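Local coordinates for hypothetic aldehyde deformylating oxygenase (Sulfolobus tokodaii, PDB 5V4T), which binds iron in a ferritin-like helical bundle and is probably an oxidoreductase with aldehyde deformylating oxygenase activity, at residues Ile58-Phe63 against Ala146-Phe151; Leu51-Glu56 against Arg105-Thr110. All blocks are in the same frame, centred on the assembly; numbering follows the deposited sequence.

Contact 1. Residues Ile58-Phe63 against Ala146-Phe151; sequences IEHFDF and ARHVSF. With FE (Fe (III) ion), chain C.
H60 and H148 reach toward each other from opposite directions, and their CE1 atoms meet at 4.0 Å between helix 49-67 and helix 132-155. The imidazole planes are inclined by only 20°, but the rings are strongly offset, with little of one lying over the other, and their centroids lie 5.9 Å from each other. This is therefore a light van der Waals touch between two rings whose polar atoms bond elsewhere. In H148 the CG lies beside the backbone N (chi1 -65°), which carries the ring into the bundle and sets ND1 2.2 Å from the iron (III) ion. The other nitrogen, NE2, is hydrogen-bonded to OE1 of E56, so the imidazole is gripped at both nitrogens and its rotation is fixed. E56 is thus a second-shell residue that positions a metal ligand. H60 uses NE2 for a hydrogen bond to OD2 of D144. E57, E111 and E145 complete the protein ligands, and a water sits on the metal at 2.1 Å, as expected of the carboxylate-and-histidine iron sites of ferritin-like proteins. The two rings bridge their helices where H60 also packs on I141 and E145, while V149 rests on M108 and E111 of helix 98-128.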
loop_
_atom_site.group_PDB
_atom_site.type_symbol
_atom_site.label_atom_id
_atom_site.label_comp_id
_atom_site.label_asym_id
_atom_site.label_seq_id
_atom_site.Cartn_x
_atom_site.Cartn_y
_atom_site.Cartn_z
ATOM N N ILE A 58 -6.805 6.427 -7.738
ATOM C CA ILE A 58 -6.825 6.252 -9.163
ATOM C C ILE A 58 -5.605 6.849 -9.802
ATOM O O ILE A 58 -5.021 6.257 -10.680
ATOM C CB ILE A 58 -8.070 6.865 -9.808
ATOM C CG1 ILE A 58 -9.234 6.110 -9.269
ATOM C CG2 ILE A 58 -7.996 6.736 -11.293
ATOM C CD1 ILE A 58 -10.581 6.742 -9.562
ATOM N N GLU A 59 -5.245 8.046 -9.416
ATOM C CA GLU A 59 -3.992 8.611 -9.904
ATOM C C GLU A 59 -2.748 7.762 -9.665
ATOM O O GLU A 59 -1.835 7.665 -10.539
ATOM C CB GLU A 59 -3.801 9.989 -9.264
ATOM C CG GLU A 59 -4.762 11.013 -9.767
ATOM C CD GLU A 59 -4.586 12.336 -9.161
ATOM O OE1 GLU A 59 -4.241 12.472 -7.945
ATOM O OE2 GLU A 59 -4.707 13.306 -9.942
ATOM N N HIS A 60 -2.692 7.132 -8.483
ATOM C CA HIS A 60 -1.573 6.215 -8.185
ATOM C C HIS A 60 -1.563 5.032 -9.140
ATOM O O HIS A 60 -0.519 4.707 -9.776
ATOM C CB HIS A 60 -1.590 5.767 -6.751
ATOM C CG HIS A 60 -1.512 6.881 -5.771
ATOM N ND1 HIS A 60 -1.625 6.647 -4.424
ATOM C CD2 HIS A 60 -1.355 8.213 -5.917
ATOM C CE1 HIS A 60 -1.570 7.799 -3.779
ATOM N NE2 HIS A 60 -1.385 8.759 -4.656
ATOM N N PHE A 61 -2.739 4.440 -9.372
ATOM C CA PHE A 61 -2.853 3.337 -10.344
ATOM C C PHE A 61 -2.410 3.780 -11.673
ATOM O O PHE A 61 -1.644 3.066 -12.364
ATOM C CB PHE A 61 -4.304 2.918 -10.496
ATOM C CG PHE A 61 -4.775 1.934 -9.497
ATOM C CD1 PHE A 61 -4.057 1.612 -8.332
ATOM C CD2 PHE A 61 -6.032 1.379 -9.694
ATOM C CE1 PHE A 61 -4.559 0.718 -7.419
ATOM C CE2 PHE A 61 -6.539 0.479 -8.782
ATOM C CZ PHE A 61 -5.804 0.151 -7.642
ATOM N N ASP A 62 -2.842 4.957 -12.066
ATOM C CA ASP A 62 -2.492 5.463 -13.404
ATOM C C ASP A 62 -0.986 5.703 -13.535
ATOM O O ASP A 62 -0.426 5.489 -14.585
ATOM C CB ASP A 62 -3.279 6.690 -13.778
ATOM C CG ASP A 62 -4.771 6.371 -14.000
ATOM O OD1 ASP A 62 -5.107 5.178 -14.199
ATOM O OD2 ASP A 62 -5.601 7.281 -13.870
ATOM N N PHE A 63 -0.332 6.193 -12.497
ATOM C CA PHE A 63 1.125 6.365 -12.502
ATOM C C PHE A 63 1.838 5.023 -12.792
ATOM O O PHE A 63 2.763 4.944 -13.625
ATOM C CB PHE A 63 1.567 7.000 -11.195
ATOM C CG PHE A 63 3.020 6.851 -10.928
ATOM C CD1 PHE A 63 3.952 7.658 -11.578
ATOM C CD2 PHE A 63 3.455 5.849 -10.092
ATOM C CE1 PHE A 63 5.305 7.457 -11.398
ATOM C CE2 PHE A 63 4.806 5.658 -9.864
ATOM C CZ PHE A 63 5.728 6.461 -10.559
ATOM N N ALA A 146 0.551 10.172 3.370
ATOM C CA ALA A 146 0.529 10.804 4.669
ATOM C C ALA A 146 -0.809 11.435 4.983
ATOM O O ALA A 146 -1.335 11.290 6.090
ATOM C CB ALA A 146 1.658 11.826 4.808
ATOM N N ARG A 147 -1.427 12.060 3.998
ATOM C CA ARG A 147 -2.769 12.599 4.190
ATOM C C ARG A 147 -3.807 11.533 4.246
ATOM O O ARG A 147 -4.788 11.644 5.006
ATOM C CB ARG A 147 -3.090 13.573 3.077
ATOM C CG ARG A 147 -2.360 14.897 3.077
ATOM C CD ARG A 147 -3.021 15.874 2.063
ATOM N NE ARG A 147 -3.143 15.353 0.687
ATOM C CZ ARG A 147 -2.201 15.403 -0.266
ATOM N NH1 ARG A 147 -1.018 15.911 -0.036
ATOM N NH2 ARG A 147 -2.439 14.899 -1.457
ATOM N N HIS A 148 -3.622 10.448 3.507
ATOM C CA HIS A 148 -4.538 9.313 3.566
ATOM C C HIS A 148 -4.595 8.727 4.982
ATOM O O HIS A 148 -5.646 8.448 5.529
ATOM C CB HIS A 148 -4.222 8.233 2.560
ATOM C CG HIS A 148 -4.397 8.680 1.129
ATOM N ND1 HIS A 148 -4.232 7.847 0.049
ATOM C CD2 HIS A 148 -4.670 9.912 0.624
ATOM C CE1 HIS A 148 -4.451 8.525 -1.060
ATOM N NE2 HIS A 148 -4.705 9.784 -0.744
ATOM N N VAL A 149 -3.444 8.512 5.563
ATOM C CA VAL A 149 -3.392 7.980 6.899
ATOM C C VAL A 149 -4.010 8.899 7.941
ATOM O O VAL A 149 -4.793 8.433 8.784
ATOM C CB VAL A 149 -1.912 7.640 7.235
ATOM C CG1 VAL A 149 -1.801 7.278 8.716
ATOM C CG2 VAL A 149 -1.444 6.503 6.377
ATOM N N SER A 150 -3.756 10.201 7.841
ATOM C CA SER A 150 -4.360 11.230 8.723
ATOM C C SER A 150 -5.847 11.223 8.577
ATOM O O SER A 150 -6.589 11.236 9.578
ATOM C CB SER A 150 -3.872 12.654 8.393
ATOM O OG SER A 150 -2.524 12.691 8.637
ATOM N N PHE A 151 -6.312 11.103 7.333
ATOM C CA PHE A 151 -7.750 10.995 7.115
ATOM C C PHE A 151 -8.335 9.763 7.781
ATOM O O PHE A 151 -9.386 9.844 8.438
ATOM C CB PHE A 151 -8.060 10.997 5.616
ATOM C CG PHE A 151 -9.513 10.822 5.304
ATOM C CD1 PHE A 151 -10.453 11.735 5.737
ATOM C CD2 PHE A 151 -9.904 9.788 4.524
ATOM C CE1 PHE A 151 -11.825 11.506 5.452
ATOM C CE2 PHE A 151 -11.247 9.539 4.266
ATOM C CZ PHE A 151 -12.184 10.405 4.738
HETATM FE FE FE C . -3.633 5.721 -0.211
HETATM O O HOH W 1 -3.062 3.828 -0.823
#

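Contact 2. Residues Leu51-Glu56 against Arg105-Thr110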
loop_
_atom_site.group_PDB
_atom_site.type_symbol
_atom_site.label_atom_id
_atom_site.label_comp_id
_atom_site.label_asym_id
_atom_site.label_seq_id
_atom_site.Cartn_x
_atom_site.Cartn_y
_atom_site.Cartn_z
ATOM N N LEU A 51 -13.566 11.741 -1.140
ATOM C CA LEU A 51 -13.642 11.813 -2.584
ATOM C C LEU A 51 -12.254 12.142 -3.224
ATOM O O LEU A 51 -11.936 11.563 -4.240
ATOM C CB LEU A 51 -14.664 12.941 -2.954
ATOM C CG LEU A 51 -16.118 12.687 -2.463
ATOM C CD1 LEU A 51 -16.863 13.994 -2.351
ATOM C CD2 LEU A 51 -16.809 11.752 -3.360
ATOM N N GLN A 52 -11.501 13.025 -2.596
ATOM C CA GLN A 52 -10.130 13.308 -3.011
ATOM C C GLN A 52 -9.281 12.051 -2.848
ATOM O O GLN A 52 -8.473 11.728 -3.706
ATOM C CB GLN A 52 -9.576 14.487 -2.270
ATOM C CG GLN A 52 -8.169 14.785 -2.733
ATOM C CD GLN A 52 -7.741 16.175 -2.494
ATOM O OE1 GLN A 52 -8.541 17.083 -2.334
ATOM N NE2 GLN A 52 -6.428 16.361 -2.436
ATOM N N GLN A 53 -9.459 11.339 -1.761
ATOM C CA GLN A 53 -8.679 10.089 -1.621
ATOM C C GLN A 53 -8.898 9.081 -2.725
ATOM O O GLN A 53 -8.002 8.491 -3.283
ATOM C CB GLN A 53 -8.888 9.436 -0.243
ATOM C CG GLN A 53 -8.057 8.143 -0.144
ATOM C CD GLN A 53 -8.123 7.494 1.220
ATOM O OE1 GLN A 53 -9.008 7.787 2.041
ATOM N NE2 GLN A 53 -7.264 6.493 1.392
ATOM N N VAL A 54 -10.173 8.863 -3.078
ATOM C CA VAL A 54 -10.429 7.917 -4.152
ATOM C C VAL A 54 -9.821 8.389 -5.467
ATOM O O VAL A 54 -9.251 7.590 -6.215
ATOM C CB VAL A 54 -11.973 7.745 -4.313
ATOM C CG1 VAL A 54 -12.345 7.189 -5.701
ATOM C CG2 VAL A 54 -12.484 6.881 -3.199
ATOM N N ILE A 55 -9.936 9.667 -5.768
ATOM C CA ILE A 55 -9.276 10.206 -6.988
ATOM C C ILE A 55 -7.766 9.995 -6.927
ATOM O O ILE A 55 -7.170 9.592 -7.912
ATOM C CB ILE A 55 -9.639 11.673 -7.192
ATOM C CG1 ILE A 55 -11.110 11.699 -7.681
ATOM C CG2 ILE A 55 -8.727 12.339 -8.181
ATOM C CD1 ILE A 55 -11.739 13.002 -7.358
ATOM N N GLU A 56 -7.167 10.222 -5.752
ATOM C CA GLU A 56 -5.737 10.041 -5.587
ATOM C C GLU A 56 -5.338 8.601 -5.762
ATOM O O GLU A 56 -4.326 8.306 -6.376
ATOM C CB GLU A 56 -5.210 10.604 -4.266
ATOM C CG GLU A 56 -5.203 12.106 -4.272
ATOM C CD GLU A 56 -4.962 12.771 -2.977
ATOM O OE1 GLU A 56 -5.175 12.166 -1.899
ATOM O OE2 GLU A 56 -4.679 14.008 -3.049
ATOM N N ARG A 105 -8.141 -1.643 8.425
ATOM C CA ARG A 105 -7.507 -2.534 7.466
ATOM C C ARG A 105 -6.771 -1.770 6.385
ATOM O O ARG A 105 -5.615 -2.122 6.043
ATOM C CB ARG A 105 -8.499 -3.494 6.803
ATOM C CG ARG A 105 -7.863 -4.381 5.739
ATOM C CD ARG A 105 -8.855 -5.261 5.011
ATOM N NE ARG A 105 -9.430 -6.242 5.913
ATOM C CZ ARG A 105 -9.009 -7.491 6.114
ATOM N NH1 ARG A 105 -7.967 -7.969 5.515
ATOM N NH2 ARG A 105 -9.659 -8.259 7.029
ATOM N N PHE A 106 -7.417 -0.713 5.886
ATOM C CA PHE A 106 -6.834 0.015 4.744
ATOM C C PHE A 106 -6.004 1.182 5.233
ATOM O O PHE A 106 -4.732 1.138 5.114
ATOM C CB PHE A 106 -7.896 0.505 3.762
ATOM C CG PHE A 106 -7.275 1.011 2.496
ATOM C CD1 PHE A 106 -6.699 0.129 1.578
ATOM C CD2 PHE A 106 -7.247 2.359 2.229
ATOM C CE1 PHE A 106 -6.061 0.601 0.451
ATOM C CE2 PHE A 106 -6.623 2.831 1.077
ATOM C CZ PHE A 106 -6.025 1.951 0.197
ATOM N N HIS A 107 -6.587 2.201 5.858
ATOM C CA HIS A 107 -5.758 3.343 6.170
ATOM C C HIS A 107 -4.600 3.010 7.102
ATOM O O HIS A 107 -3.485 3.504 6.940
ATOM C CB HIS A 107 -6.585 4.496 6.675
ATOM C CG HIS A 107 -7.657 4.917 5.714
ATOM N ND1 HIS A 107 -8.788 4.170 5.443
ATOM C CD2 HIS A 107 -7.723 5.990 4.895
ATOM C CE1 HIS A 107 -9.523 4.783 4.536
ATOM N NE2 HIS A 107 -8.902 5.902 4.196
ATOM N N MET A 108 -4.886 2.312 8.203
ATOM C CA MET A 108 -3.819 2.055 9.174
ATOM C C MET A 108 -2.851 0.980 8.722
ATOM O O MET A 108 -1.676 1.241 8.706
ATOM C CB MET A 108 -4.400 1.653 10.565
ATOM C CG MET A 108 -5.269 2.727 11.198
ATOM S SD MET A 108 -4.458 4.297 11.573
ATOM C CE MET A 108 -5.079 5.348 10.240
ATOM N N ILE A 109 -3.338 -0.202 8.382
ATOM C CA ILE A 109 -2.449 -1.314 8.101
ATOM C C ILE A 109 -1.887 -1.199 6.665
ATOM O O ILE A 109 -0.726 -1.421 6.407
ATOM C CB ILE A 109 -3.150 -2.670 8.363
ATOM C CG1 ILE A 109 -3.280 -2.965 9.862
ATOM C CG2 ILE A 109 -2.513 -3.821 7.611
ATOM C CD1 ILE A 109 -1.973 -3.320 10.560
ATOM N N THR A 110 -2.760 -0.954 5.719
ATOM C CA THR A 110 -2.323 -1.015 4.310
ATOM C C THR A 110 -1.561 0.225 3.961
ATOM O O THR A 110 -0.435 0.129 3.459
ATOM C CB THR A 110 -3.493 -1.246 3.339
ATOM O OG1 THR A 110 -4.199 -2.433 3.731
ATOM C CG2 THR A 110 -3.031 -1.406 1.922
#
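Q53 and H107 approach each other from opposite directions, the glutamine amide meeting the edge of the imidazole. From CB, which points toward helix 98-128, the chain runs fully extended: CG is anti to the backbone N (chi1 -180°) and CD anti to CA, which delivers the amide straight to the histidine. CD itself comes 3.5 Å from NE2 of H107. At the tip the two amide atoms take different roles. OE1 accepts a hydrogen bond from NE2 of H107 at 2.9 Å; the donor lies in the carbonyl plane, on a lone pair, with a C=O...N angle of 108°. OE1 in turn sits at the ring edge, close to the imidazole plane, although amide and ring are turned 73° against each other. The amide NE2 approaches the edge of the F106 ring, 3.7 Å from CE2, and makes a weak hydrogen bond to the iron ligand E111. F106 also places CD2 over one face of the H107 imidazole, 4.0 Å above its plane and offset toward the rim, so phenylalanine and glutamine hold the histidine from different sides. Shortening Q53 to an alanine is likely to leave NE2 of H107 without this acceptor and to open a gap beside the iron site. The wider pi-type turn at R105-T110 lies in the segment that bears both rings, and there OG1 of T110 is hydrogen-bonded to the backbone O of R105 at 2.7 Å. The contact joins helix 49-67 to helix 98-128; Q53 also touches H148 and F151 of helix 132-155, and F106 leans on L89 of helix 80-93.

From the N terminus, helix 49-67 comes first and supplies one side of both contacts, L51-E56 and then I58-F63. The chain passes through helix 80-93 into helix 98-128, where R105-T110 returns to L51-E56 and closes the shorter loop, contact 2. It then continues into helix 132-155, whose A146-F151 returns to I58-F63 and closes contact 1. The two closures cross rather than nest, since their segments alternate along the chain. Their centres lie about 6 Å apart, and E56 links them directly through a salt bridge to R147. Together they tie three helices around the iron: helix 49-67 is fastened to helix 98-128 and to helix 132-155.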